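Local structure of Non-structural protein 3 (Porcine deltacoronavirus, 6LN0) at residues G19-I24 with R47-L52. The protein joins a macro domain, a fold that commonly binds ADP-ribose, to a papain-like protease domain that probably cleaves the viral replicase polyprotein. Sequence-based numbering, arbitrary orientation.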
loop_
_atom_site.group_PDB
_atom_site.type_symbol
_atom_site.label_atom_id
_atom_site.label_comp_id
_atom_site.label_asym_id
_atom_site.label_seq_id
_atom_site.Cartn_x
_atom_site.Cartn_y
_atom_site.Cartn_z
ATOM N N GLY A 19 11.095 -34.096 14.909
ATOM C CA GLY A 19 11.926 -35.203 15.368
ATOM C C GLY A 19 12.454 -36.133 14.293
ATOM O O GLY A 19 12.603 -35.751 13.129
ATOM N N GLU A 20 12.742 -37.380 14.675
ATOM C CA GLU A 20 13.416 -38.290 13.748
ATOM C C GLU A 20 12.437 -39.137 12.930
ATOM O O GLU A 20 11.236 -39.165 13.177
ATOM C CB GLU A 20 14.420 -39.192 14.478
ATOM C CG GLU A 20 15.267 -40.128 13.546
ATOM C CD GLU A 20 15.845 -39.447 12.262
ATOM O OE1 GLU A 20 15.130 -38.725 11.534
ATOM O OE2 GLU A 20 17.042 -39.667 11.949
ATOM N N LEU A 21 12.990 -39.834 11.933
ATOM C CA LEU A 21 12.193 -40.400 10.848
ATOM C C LEU A 21 11.142 -41.371 11.360
ATOM O O LEU A 21 9.986 -41.314 10.928
ATOM C CB LEU A 21 13.113 -41.078 9.826
ATOM C CG LEU A 21 13.915 -39.999 9.104
ATOM C CD1 LEU A 21 14.959 -40.596 8.203
ATOM C CD2 LEU A 21 13.003 -39.027 8.329
ATOM N N ALA A 22 11.510 -42.240 12.311
ATOM C CA ALA A 22 10.551 -43.175 12.892
ATOM C C ALA A 22 9.272 -42.490 13.361
ATOM O O ALA A 22 8.214 -43.121 13.400
ATOM C CB ALA A 22 11.192 -43.937 14.063
ATOM N N SER A 23 9.335 -41.204 13.678
ATOM C CA SER A 23 8.182 -40.453 14.150
ATOM C C SER A 23 7.143 -40.172 13.072
ATOM O O SER A 23 5.959 -40.019 13.404
ATOM C CB SER A 23 8.632 -39.112 14.698
ATOM O OG SER A 23 9.366 -38.391 13.728
ATOM N N ILE A 24 7.541 -40.133 11.797
ATOM C CA ILE A 24 6.732 -39.441 10.804
ATOM C C ILE A 24 5.411 -40.168 10.589
ATOM O O ILE A 24 5.321 -41.401 10.678
ATOM C CB ILE A 24 7.537 -39.295 9.502
ATOM C CG1 ILE A 24 8.740 -38.388 9.717
ATOM C CG2 ILE A 24 6.682 -38.711 8.382
ATOM C CD1 ILE A 24 8.371 -36.902 9.771
ATOM N N ARG A 47 21.684 -43.961 8.088
ATOM C CA ARG A 47 21.719 -45.108 8.985
ATOM C C ARG A 47 20.414 -45.255 9.755
ATOM O O ARG A 47 20.077 -46.369 10.167
ATOM C CB ARG A 47 22.896 -45.002 9.957
ATOM C CG ARG A 47 23.310 -46.325 10.592
ATOM C CD ARG A 47 23.022 -46.358 12.091
ATOM N NE ARG A 47 23.750 -47.436 12.766
ATOM C CZ ARG A 47 25.020 -47.344 13.162
ATOM N NH1 ARG A 47 25.687 -46.220 12.951
ATOM N NH2 ARG A 47 25.626 -48.368 13.767
ATOM N N ALA A 48 19.668 -44.168 9.960
ATOM C CA ALA A 48 18.392 -44.299 10.656
ATOM C C ALA A 48 17.344 -44.948 9.764
ATOM O O ALA A 48 16.396 -45.571 10.262
ATOM C CB ALA A 48 17.910 -42.936 11.141
ATOM N N ILE A 49 17.497 -44.800 8.449
ATOM C CA ILE A 49 16.597 -45.450 7.507
ATOM C C ILE A 49 16.971 -46.916 7.370
ATOM O O ILE A 49 16.104 -47.796 7.365
ATOM C CB ILE A 49 16.634 -44.719 6.145
ATOM C CG1 ILE A 49 16.053 -43.310 6.269
ATOM C CG2 ILE A 49 15.861 -45.504 5.084
ATOM C CD1 ILE A 49 16.414 -42.365 5.093
ATOM N N ALA A 50 18.271 -47.183 7.263
ATOM C CA ALA A 50 18.770 -48.543 7.145
ATOM C C ALA A 50 18.319 -49.410 8.316
ATOM O O ALA A 50 17.884 -50.551 8.116
ATOM C CB ALA A 50 20.294 -48.525 7.035
ATOM N N LYS A 51 18.398 -48.898 9.544
ATOM C CA LYS A 51 17.930 -49.690 10.677
ATOM C C LYS A 51 16.435 -49.540 10.899
ATOM O O LYS A 51 15.955 -49.594 12.040
ATOM C CB LYS A 51 18.740 -49.373 11.943
ATOM C CG LYS A 51 18.602 -47.986 12.511
ATOM C CD LYS A 51 18.857 -47.987 14.016
ATOM C CE LYS A 51 17.737 -48.706 14.748
ATOM N NZ LYS A 51 16.385 -48.365 14.203
ATOM N N LEU A 52 15.701 -49.339 9.821
ATOM C CA LEU A 52 14.255 -49.231 9.856
ATOM C C LEU A 52 13.699 -50.120 8.755
ATOM O O LEU A 52 12.600 -50.675 8.865
ATOM C CB LEU A 52 13.817 -47.782 9.659
ATOM C CG LEU A 52 13.047 -47.080 10.778
ATOM C CD1 LEU A 52 12.423 -45.792 10.265
ATOM C CD2 LEU A 52 11.978 -47.981 11.351
#
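The carbonyl oxygen of L21 accepts the backbone N-H of I24, with O to N at 2.9 Å, and this bond helps hold the short 3-10 turn 21-23 that presents L21 and A22 to helix 44-53. In segment 47-52, I49 O takes the N-H of L52, also at 2.9 Å. Between the two segments the contact itself is apolar. L21, its CG beside the backbone N and anti to the carbonyl carbon (chi1 -69°), sends the methyl CD1 against I49, 3.5 Å from CG1 and 3.9 Å from CD1. The two branched chains cross at a slant, methyl against methylene. Both are buried, and leucine and isoleucine suit the place because they fill it without leaving any side-chain polar group to satisfy. I49 reaches on to L31 and N33 of strand 29-34, and L21 to V152 of strand 146-152, which ties the pair to the sheet. Nearer the surface, A48 is small enough for the carboxylate of E20 to come close, OE2 lying 3.5 Å from CB; this is van der Waals contact, at a residue that is itself only partly exposed and also touches V152 and M154. At the other end, CD1 of L52 rests against the backbone of A22, 4.2 Å from CA, and alanine's short side chain permits the approach. The arrangement, a turn after edge strand 10-17 packed on the helix that follows central strand 29-34, belongs to the α/β/α sandwich of the macro domain.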